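Local coordinates for protein salicylate 5-hydroxylase, large oxygenase component (Ralstonia sp., PDB 7C8Z) that hydroxylates salicylate at carbon 5 to give gentisate, as the iron- and [2Fe-2S]-containing oxygenase component of a multicomponent NADH-dependent enzyme, at residues L220-Q225 against V355-G360; N337-R342 against F359-D364; K84-G89 against T341-P346. One frame throughout, in Å; residues are numbered along the deposited sequence.

Contact 1. Residues L220-Q225 against V355-G360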
loop_
_atom_site.group_PDB
_atom_site.type_symbol
_atom_site.label_atom_id
_atom_site.label_comp_id
_atom_site.label_asym_id
_atom_site.label_seq_id
_atom_site.Cartn_x
_atom_site.Cartn_y
_atom_site.Cartn_z
ATOM N N LEU A 220 29.104 5.118 -13.546
ATOM C CA LEU A 220 28.949 3.673 -13.609
ATOM C C LEU A 220 27.496 3.250 -13.431
ATOM O O LEU A 220 27.039 2.323 -14.111
ATOM C CB LEU A 220 29.820 2.992 -12.547
ATOM C CG LEU A 220 31.336 3.191 -12.646
ATOM C CD1 LEU A 220 32.056 2.402 -11.563
ATOM C CD2 LEU A 220 31.853 2.811 -14.026
ATOM N N GLY A 221 26.749 3.910 -12.556
ATOM C CA GLY A 221 25.334 3.597 -12.475
ATOM C C GLY A 221 24.685 4.062 -11.188
ATOM O O GLY A 221 25.296 4.727 -10.348
ATOM N N TYR A 222 23.403 3.710 -11.065
ATOM C CA TYR A 222 22.570 4.116 -9.942
ATOM C C TYR A 222 22.014 2.916 -9.192
ATOM O O TYR A 222 21.638 1.907 -9.797
ATOM C CB TYR A 222 21.399 4.984 -10.395
ATOM C CG TYR A 222 21.825 6.199 -11.157
ATOM C CD1 TYR A 222 22.220 7.349 -10.497
ATOM C CD2 TYR A 222 21.845 6.194 -12.540
ATOM C CE1 TYR A 222 22.614 8.464 -11.199
ATOM C CE2 TYR A 222 22.239 7.302 -13.248
ATOM C CZ TYR A 222 22.621 8.432 -12.575
ATOM O OH TYR A 222 23.011 9.532 -13.285
ATOM N N ARG A 223 21.944 3.058 -7.872
ATOM C CA ARG A 223 21.198 2.162 -7.007
ATOM C C ARG A 223 20.288 3.003 -6.125
ATOM O O ARG A 223 20.606 4.147 -5.804
ATOM C CB ARG A 223 22.133 1.303 -6.161
ATOM C CG ARG A 223 22.987 0.348 -6.982
ATOM C CD ARG A 223 24.269 -0.003 -6.258
ATOM N NE ARG A 223 24.944 -1.151 -6.847
ATOM C CZ ARG A 223 25.994 -1.753 -6.295
ATOM N NH1 ARG A 223 26.479 -1.312 -5.142
ATOM N NH2 ARG A 223 26.555 -2.798 -6.887
ATOM N N ARG A 224 19.137 2.455 -5.754
ATOM C CA ARG A 224 18.153 3.249 -5.031
ATOM C C ARG A 224 17.502 2.409 -3.946
ATOM O O ARG A 224 17.181 1.237 -4.164
ATOM C CB ARG A 224 17.067 3.804 -5.969
ATOM C CG ARG A 224 17.591 4.461 -7.244
ATOM C CD ARG A 224 16.460 4.908 -8.160
ATOM N NE ARG A 224 16.377 6.362 -8.190
ATOM C CZ ARG A 224 16.961 7.118 -9.111
ATOM N NH1 ARG A 224 17.661 6.555 -10.086
ATOM N NH2 ARG A 224 16.849 8.436 -9.054
ATOM N N GLN A 225 17.292 3.019 -2.782
ATOM C CA GLN A 225 16.623 2.308 -1.702
ATOM C C GLN A 225 15.773 3.264 -0.882
ATOM O O GLN A 225 16.178 4.392 -0.603
ATOM C CB GLN A 225 17.639 1.603 -0.800
ATOM C CG GLN A 225 18.743 2.500 -0.287
ATOM C CD GLN A 225 19.713 1.754 0.608
ATOM O OE1 GLN A 225 20.923 1.994 0.574
ATOM N NE2 GLN A 225 19.186 0.835 1.414
ATOM N N VAL A 355 19.880 7.464 -2.793
ATOM C CA VAL A 355 20.288 7.230 -4.171
ATOM C C VAL A 355 21.806 7.175 -4.233
ATOM O O VAL A 355 22.483 8.170 -3.956
ATOM C CB VAL A 355 19.742 8.313 -5.108
ATOM C CG1 VAL A 355 20.178 8.035 -6.540
ATOM C CG2 VAL A 355 18.228 8.376 -4.992
ATOM N N TRP A 356 22.337 6.014 -4.599
ATOM C CA TRP A 356 23.765 5.823 -4.790
ATOM C C TRP A 356 24.083 6.068 -6.257
ATOM O O TRP A 356 23.543 5.384 -7.133
ATOM C CB TRP A 356 24.195 4.408 -4.401
ATOM C CG TRP A 356 23.755 3.918 -3.044
ATOM C CD1 TRP A 356 22.476 3.827 -2.569
ATOM C CD2 TRP A 356 24.603 3.408 -2.007
ATOM N NE1 TRP A 356 22.478 3.307 -1.296
ATOM C CE2 TRP A 356 23.772 3.044 -0.927
ATOM C CE3 TRP A 356 25.985 3.234 -1.883
ATOM C CZ2 TRP A 356 24.279 2.521 0.261
ATOM C CZ3 TRP A 356 26.485 2.710 -0.704
ATOM C CH2 TRP A 356 25.634 2.361 0.351
ATOM N N THR A 357 24.941 7.048 -6.523
ATOM C CA THR A 357 25.527 7.271 -7.842
ATOM C C THR A 357 26.967 6.780 -7.760
ATOM O O THR A 357 27.821 7.431 -7.144
ATOM C CB THR A 357 25.467 8.743 -8.237
ATOM O OG1 THR A 357 24.167 9.269 -7.944
ATOM C CG2 THR A 357 25.758 8.909 -9.720
ATOM N N HIS A 358 27.224 5.609 -8.341
ATOM C CA HIS A 358 28.567 5.050 -8.392
ATOM C C HIS A 358 29.263 5.549 -9.648
ATOM O O HIS A 358 28.701 5.444 -10.752
ATOM C CB HIS A 358 28.524 3.523 -8.396
ATOM C CG HIS A 358 28.104 2.923 -7.093
ATOM N ND1 HIS A 358 28.981 2.256 -6.265
ATOM C CD2 HIS A 358 26.899 2.882 -6.477
ATOM C CE1 HIS A 358 28.334 1.832 -5.194
ATOM N NE2 HIS A 358 27.068 2.199 -5.297
ATOM N N PHE A 359 30.491 6.055 -9.489
ATOM C CA PHE A 359 31.195 6.616 -10.635
ATOM C C PHE A 359 32.667 6.236 -10.598
ATOM O O PHE A 359 33.206 5.836 -9.565
ATOM C CB PHE A 359 31.054 8.146 -10.700
ATOM C CG PHE A 359 31.586 8.864 -9.487
ATOM C CD1 PHE A 359 30.807 9.004 -8.347
ATOM C CD2 PHE A 359 32.858 9.417 -9.492
ATOM C CE1 PHE A 359 31.289 9.670 -7.238
ATOM C CE2 PHE A 359 33.346 10.084 -8.385
ATOM C CZ PHE A 359 32.559 10.213 -7.260
ATOM N N GLY A 360 33.304 6.354 -11.760
ATOM C CA GLY A 360 34.737 6.204 -11.902
ATOM C C GLY A 360 35.318 7.428 -12.579
ATOM O O GLY A 360 34.624 8.440 -12.721
#

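Contact 2. Residues N337-R342 against F359-D364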
loop_
_atom_site.group_PDB
_atom_site.type_symbol
_atom_site.label_atom_id
_atom_site.label_comp_id
_atom_site.label_asym_id
_atom_site.label_seq_id
_atom_site.Cartn_x
_atom_site.Cartn_y
_atom_site.Cartn_z
ATOM N N ASN A 337 38.347 0.919 -3.543
ATOM C CA ASN A 337 38.313 1.291 -4.951
ATOM C C ASN A 337 36.914 1.646 -5.444
ATOM O O ASN A 337 36.729 1.874 -6.643
ATOM C CB ASN A 337 38.908 0.183 -5.811
ATOM C CG ASN A 337 40.404 0.038 -5.631
ATOM O OD1 ASN A 337 40.913 -1.054 -5.354
ATOM N ND2 ASN A 337 41.117 1.147 -5.755
ATOM N N SER A 338 35.932 1.703 -4.553
ATOM C CA SER A 338 34.583 2.135 -4.880
ATOM C C SER A 338 34.372 3.574 -4.423
ATOM O O SER A 338 34.602 3.914 -3.252
ATOM C CB SER A 338 33.549 1.220 -4.225
ATOM O OG SER A 338 32.268 1.415 -4.800
ATOM N N VAL A 339 33.888 4.405 -5.339
ATOM C CA VAL A 339 33.675 5.818 -5.073
ATOM C C VAL A 339 32.288 6.198 -5.580
ATOM O O VAL A 339 31.920 5.911 -6.734
ATOM C CB VAL A 339 34.780 6.709 -5.682
ATOM C CG1 VAL A 339 34.915 6.501 -7.172
ATOM C CG2 VAL A 339 34.530 8.172 -5.350
ATOM N N SER A 340 31.507 6.813 -4.696
ATOM C CA SER A 340 30.105 7.069 -4.982
ATOM C C SER A 340 29.650 8.288 -4.200
ATOM O O SER A 340 30.278 8.697 -3.222
ATOM C CB SER A 340 29.228 5.861 -4.632
ATOM O OG SER A 340 29.053 5.757 -3.229
ATOM N N THR A 341 28.560 8.884 -4.660
ATOM C CA THR A 341 27.808 9.807 -3.825
ATOM C C THR A 341 26.506 9.134 -3.423
ATOM O O THR A 341 25.981 8.284 -4.143
ATOM C CB THR A 341 27.534 11.153 -4.517
ATOM O OG1 THR A 341 26.787 10.945 -5.717
ATOM C CG2 THR A 341 28.836 11.869 -4.852
ATOM N N ARG A 342 26.034 9.466 -2.227
ATOM C CA ARG A 342 24.829 8.889 -1.645
ATOM C C ARG A 342 23.925 10.044 -1.242
ATOM O O ARG A 342 24.240 10.792 -0.307
ATOM C CB ARG A 342 25.164 8.009 -0.450
ATOM C CG ARG A 342 26.290 7.036 -0.714
ATOM C CD ARG A 342 26.757 6.420 0.580
ATOM N NE ARG A 342 27.825 5.454 0.366
ATOM C CZ ARG A 342 28.318 4.683 1.324
ATOM N NH1 ARG A 342 27.834 4.775 2.558
ATOM N NH2 ARG A 342 29.290 3.820 1.051
ATOM N N PHE A 359 30.491 6.055 -9.489
ATOM C CA PHE A 359 31.195 6.616 -10.635
ATOM C C PHE A 359 32.667 6.236 -10.598
ATOM O O PHE A 359 33.206 5.836 -9.565
ATOM C CB PHE A 359 31.054 8.146 -10.700
ATOM C CG PHE A 359 31.586 8.864 -9.487
ATOM C CD1 PHE A 359 30.807 9.004 -8.347
ATOM C CD2 PHE A 359 32.858 9.417 -9.492
ATOM C CE1 PHE A 359 31.289 9.670 -7.238
ATOM C CE2 PHE A 359 33.346 10.084 -8.385
ATOM C CZ PHE A 359 32.559 10.213 -7.260
ATOM N N GLY A 360 33.304 6.354 -11.760
ATOM C CA GLY A 360 34.737 6.204 -11.902
ATOM C C GLY A 360 35.318 7.428 -12.579
ATOM O O GLY A 360 34.624 8.440 -12.721
ATOM N N PHE A 361 36.578 7.362 -12.993
ATOM C CA PHE A 361 37.247 8.485 -13.632
ATOM C C PHE A 361 37.510 8.170 -15.098
ATOM O O PHE A 361 37.564 7.007 -15.507
ATOM C CB PHE A 361 38.560 8.818 -12.917
ATOM C CG PHE A 361 38.415 8.946 -11.430
ATOM C CD1 PHE A 361 37.964 10.128 -10.864
ATOM C CD2 PHE A 361 38.712 7.880 -10.599
ATOM C CE1 PHE A 361 37.819 10.248 -9.503
ATOM C CE2 PHE A 361 38.572 7.994 -9.232
ATOM C CZ PHE A 361 38.124 9.180 -8.683
ATOM N N GLU A 362 37.664 9.234 -15.891
ATOM C CA GLU A 362 37.852 9.058 -17.328
ATOM C C GLU A 362 39.132 8.294 -17.649
ATOM O O GLU A 362 39.164 7.532 -18.621
ATOM C CB GLU A 362 37.833 10.416 -18.036
ATOM C CG GLU A 362 37.212 10.376 -19.437
ATOM C CD GLU A 362 35.687 10.396 -19.416
ATOM O OE1 GLU A 362 35.072 9.312 -19.534
ATOM O OE2 GLU A 362 35.104 11.494 -19.289
ATOM N N ASP A 363 40.199 8.496 -16.869
ATOM C CA ASP A 363 41.458 7.807 -17.138
ATOM C C ASP A 363 41.428 6.336 -16.753
ATOM O O ASP A 363 42.466 5.666 -16.848
ATOM C CB ASP A 363 42.622 8.502 -16.427
ATOM C CG ASP A 363 42.354 8.761 -14.958
ATOM O OD1 ASP A 363 41.999 7.808 -14.230
ATOM O OD2 ASP A 363 42.522 9.923 -14.528
ATOM N N ASP A 364 40.284 5.820 -16.316
ATOM C CA ASP A 364 40.207 4.427 -15.920
ATOM C C ASP A 364 40.172 3.552 -17.150
ATOM O O ASP A 364 39.349 3.743 -18.052
ATOM C CB ASP A 364 38.978 4.140 -15.064
ATOM C CG ASP A 364 39.146 4.609 -13.643
ATOM O OD1 ASP A 364 40.267 4.492 -13.105
ATOM O OD2 ASP A 364 38.160 5.108 -13.070
#

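Contact 3. Residues K84-G89 against T341-P346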
loop_
_atom_site.group_PDB
_atom_site.type_symbol
_atom_site.label_atom_id
_atom_site.label_comp_id
_atom_site.label_asym_id
_atom_site.label_seq_id
_atom_site.Cartn_x
_atom_site.Cartn_y
_atom_site.Cartn_z
ATOM N N LYS A 84 18.776 16.405 -15.729
ATOM C CA LYS A 84 18.494 15.364 -14.750
ATOM C C LYS A 84 17.540 15.943 -13.713
ATOM O O LYS A 84 17.816 17.002 -13.138
ATOM C CB LYS A 84 19.779 14.861 -14.085
ATOM C CG LYS A 84 19.558 13.734 -13.093
ATOM C CD LYS A 84 20.699 13.644 -12.083
ATOM C CE LYS A 84 20.242 12.965 -10.798
ATOM N NZ LYS A 84 21.374 12.447 -9.983
ATOM N N ARG A 85 16.401 15.283 -13.510
ATOM C CA ARG A 85 15.484 15.683 -12.453
ATOM C C ARG A 85 15.931 15.072 -11.130
ATOM O O ARG A 85 16.293 13.893 -11.066
ATOM C CB ARG A 85 14.052 15.259 -12.790
ATOM C CG ARG A 85 13.034 15.516 -11.672
ATOM C CD ARG A 85 11.595 15.271 -12.117
ATOM N NE ARG A 85 11.365 13.884 -12.527
ATOM C CZ ARG A 85 11.023 12.889 -11.708
ATOM N NH1 ARG A 85 10.863 13.102 -10.407
ATOM N NH2 ARG A 85 10.842 11.669 -12.195
ATOM N N THR A 86 15.890 15.869 -10.069
ATOM C CA THR A 86 16.290 15.413 -8.743
ATOM C C THR A 86 15.456 16.177 -7.719
ATOM O O THR A 86 14.451 16.806 -8.068
ATOM C CB THR A 86 17.808 15.595 -8.547
ATOM O OG1 THR A 86 18.214 15.008 -7.303
ATOM C CG2 THR A 86 18.177 17.073 -8.554
ATOM N N VAL A 87 15.874 16.140 -6.453
ATOM C CA VAL A 87 15.082 16.716 -5.376
ATOM C C VAL A 87 15.991 17.408 -4.368
ATOM O O VAL A 87 17.171 17.073 -4.226
ATOM C CB VAL A 87 14.212 15.643 -4.683
ATOM C CG1 VAL A 87 15.030 14.879 -3.656
ATOM C CG2 VAL A 87 12.988 16.277 -4.041
ATOM N N ILE A 88 15.428 18.401 -3.680
ATOM C CA ILE A 88 16.064 19.048 -2.539
ATOM C C ILE A 88 15.037 19.096 -1.419
ATOM O O ILE A 88 13.994 19.750 -1.556
ATOM C CB ILE A 88 16.576 20.459 -2.870
ATOM C CG1 ILE A 88 17.760 20.378 -3.838
ATOM C CG2 ILE A 88 16.983 21.178 -1.591
ATOM C CD1 ILE A 88 18.315 21.723 -4.240
ATOM N N GLY A 89 15.322 18.403 -0.322
ATOM C CA GLY A 89 14.318 18.193 0.695
ATOM C C GLY A 89 13.180 17.381 0.119
ATOM O O GLY A 89 13.341 16.192 -0.165
ATOM N N THR A 341 28.560 8.884 -4.660
ATOM C CA THR A 341 27.808 9.807 -3.825
ATOM C C THR A 341 26.506 9.134 -3.423
ATOM O O THR A 341 25.981 8.284 -4.143
ATOM C CB THR A 341 27.534 11.153 -4.517
ATOM O OG1 THR A 341 26.787 10.945 -5.717
ATOM C CG2 THR A 341 28.836 11.869 -4.852
ATOM N N ARG A 342 26.034 9.466 -2.227
ATOM C CA ARG A 342 24.829 8.889 -1.645
ATOM C C ARG A 342 23.925 10.044 -1.242
ATOM O O ARG A 342 24.240 10.792 -0.307
ATOM C CB ARG A 342 25.164 8.009 -0.450
ATOM C CG ARG A 342 26.290 7.036 -0.714
ATOM C CD ARG A 342 26.757 6.420 0.580
ATOM N NE ARG A 342 27.825 5.454 0.366
ATOM C CZ ARG A 342 28.318 4.683 1.324
ATOM N NH1 ARG A 342 27.834 4.775 2.558
ATOM N NH2 ARG A 342 29.290 3.820 1.051
ATOM N N HIS A 343 22.820 10.191 -1.959
ATOM C CA HIS A 343 21.935 11.338 -1.858
ATOM C C HIS A 343 20.758 10.990 -0.955
ATOM O O HIS A 343 20.082 9.976 -1.180
ATOM C CB HIS A 343 21.457 11.730 -3.259
ATOM C CG HIS A 343 20.685 13.012 -3.318
ATOM N ND1 HIS A 343 20.099 13.465 -4.480
ATOM C CD2 HIS A 343 20.409 13.938 -2.371
ATOM C CE1 HIS A 343 19.489 14.613 -4.245
ATOM N NE2 HIS A 343 19.662 14.922 -2.973
ATOM N N ILE A 344 20.548 11.815 0.084
ATOM C CA ILE A 344 19.423 11.676 1.006
ATOM C C ILE A 344 18.262 12.519 0.499
ATOM O O ILE A 344 18.417 13.718 0.242
ATOM C CB ILE A 344 19.814 12.107 2.429
ATOM C CG1 ILE A 344 20.895 11.200 3.001
ATOM C CG2 ILE A 344 18.593 12.093 3.346
ATOM C CD1 ILE A 344 21.334 11.627 4.364
ATOM N N GLN A 345 17.085 11.902 0.391
ATOM C CA GLN A 345 15.883 12.552 -0.125
ATOM C C GLN A 345 14.759 12.273 0.862
ATOM O O GLN A 345 14.106 11.223 0.798
ATOM C CB GLN A 345 15.551 12.042 -1.523
ATOM C CG GLN A 345 16.777 11.911 -2.422
ATOM C CD GLN A 345 16.448 11.397 -3.806
ATOM O OE1 GLN A 345 15.401 10.794 -4.020
ATOM N NE2 GLN A 345 17.338 11.642 -4.757
ATOM N N PRO A 346 14.512 13.185 1.798
ATOM C CA PRO A 346 13.575 12.883 2.884
ATOM C C PRO A 346 12.127 12.847 2.411
ATOM O O PRO A 346 11.743 13.494 1.435
ATOM C CB PRO A 346 13.808 14.027 3.877
ATOM C CG PRO A 346 14.310 15.161 3.024
ATOM C CD PRO A 346 15.104 14.530 1.917
HETATM O O HOH W 1 20.519 11.811 -6.896
#

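Contact 1. Residues L220-Q225 against V355-G360
Trp356 turns the edge of its indole to Gln225: NE1 donates to OE1 over 2.8 Å, with OE1 close to the ring plane and NE1 on a lone pair of the amide oxygen. Amide and indole are nearly coplanar, 26° apart. Gln225 gets there with CG between its backbone N and carbonyl carbon (chi1 52°) and an extended chain beyond. The same face of the sheet carries Arg223, whose straight chain crosses His358 obliquely, the guanidinium plane turned 65° from the imidazole; NH1 comes to 3.6 Å from His358 NE2 without a hydrogen bond and donates instead to Ala376 O, while NH2 bonds to the backbone of another protein chain. On the other face Tyr222 and Thr357 lie side by side, CE1 meeting CG2 at 3.5 Å, and Val355 CG1 sits over the centre of the Arg224 guanidinium. The strands are antiparallel. At a classic beta bulge Leu220 and Gly221 both face His358, whose O accepts from Leu220 N (2.8 Å) and Gly221 N (3.1 Å). Trp356 lies about 8 Å from the bound iron, side chain to metal. Strand 352-361 has strand 338-346 along its other edge, and helix 366-375 packs on Leu220. Strand 217-227 is the outermost of this chain's sheet, but Arg224 and Gln225 pair with a parallel strand of another protein chain, which also takes a salt bridge from Arg224.

Contact 2. Residues N337-R342 against F359-D364
Val339 packs its two methyl groups against Phe359, CG2 meeting the ring at CZ (3.4 Å) and CG1 lying near CE2, the two side chains crossing at about a right angle. With CG2 anti to the backbone N and CG1 between N and the carbonyl carbon (chi1 57°), both branches are turned to the neighbouring strand, and CG1 extends to Phe361 CZ at 4.4 Å. The Phe359 ring is itself folded back across strand 338-346, since its CG also stands between N and carbonyl carbon (chi1 59°). One face of the ring therefore receives Val339 O, 3.6 Å above the plane and offset toward the rim, while Thr341 N lies in plane at the edge. Ser340 CA approaches Phe359 CE1 at 3.6 Å, from a slant, and Thr341 CG2 adds a looser touch on the same ring atom. Val339 O also accepts a nearly straight bond from Phe359 N (3.1 Å, 176° at the hydrogen). Beyond this bond the strands splay, and the chain enters a type I turn from Phe361 to Asp364. Asp364 OD2 takes Phe361 N at 2.8 Å from above the carboxylate plane and is also salt-bridged to Arg372 of helix 366-375, which ties the turn to that helix. Leu217 of strand 217-227 touches both phenylalanines, and Trp315 meets Phe361 edge to face. The arrangement is the diverging open end of an antiparallel beta hairpin, strands 338-346 and 352-361, within the central sheet of the ring-hydroxylating oxygenase catalytic domain.

Contact 3. Residues K84-G89 against T341-P346
Two sheets from different domains meet where strand 82-88 of the Rieske domain passes strand 338-346 of the catalytic domain, the axes of the two short segments 7.3 Å apart at closest and inclined at 67°. His343 points its imidazole edge at the Rieske strand. His343 CE1 stands 3.3 Å from Thr86 OG1, which lies in the ring plane, and 3.4 Å from Val87 O, so the ring's carbon corner faces two oxygens. The ring reaches the Rieske strand because His343 holds CG opposite its backbone N (chi1 -172°). Water 1, also in the ring plane, bridges His343 ND1 (3.0 Å) to Lys84 NZ, which donates to it and is salt-bridged to Glu76. This is side-chain packing between two antiparallel sheets of one subunit, not an extension of either by strand pairing; Tyr70, from the outermost strand 69-73 of the Rieske sheet, adds an edge-to-face contact with His343. Gln345 runs extended, its CG over the centre of one imidazole face, and lays its CB against Val87 CG1 at 3.6 Å. Farther along, Gly89 O rests against the Pro346 ring, 3.2 Å from CD, while Tyr55, Leu59 and Phe63 of helix 52-63 pack on the same proline.

In the fold
Contacts 1 and 2 lie side by side in the catalytic-domain sheet, centres about 10 Å apart: strand 352-361 pairs with 217-227 in contact 1 and with 338-346 in contact 2, and Phe359 and Gly360 belong to both. Contact 3 uses the later part of strand 338-346, about 19 Å from contact 2 and 12 Å from contact 1, centre to centre, and joins this sheet to the Rieske domain. Along the chain the segments come in the order 84-89, 220-225, 337-346, 355-364. Thr357 N to Thr341 O and Val355 O to His343 N, both 2.9 Å, probably link the strands, connecting the subunit edge and domain boundary through one continuous sheet.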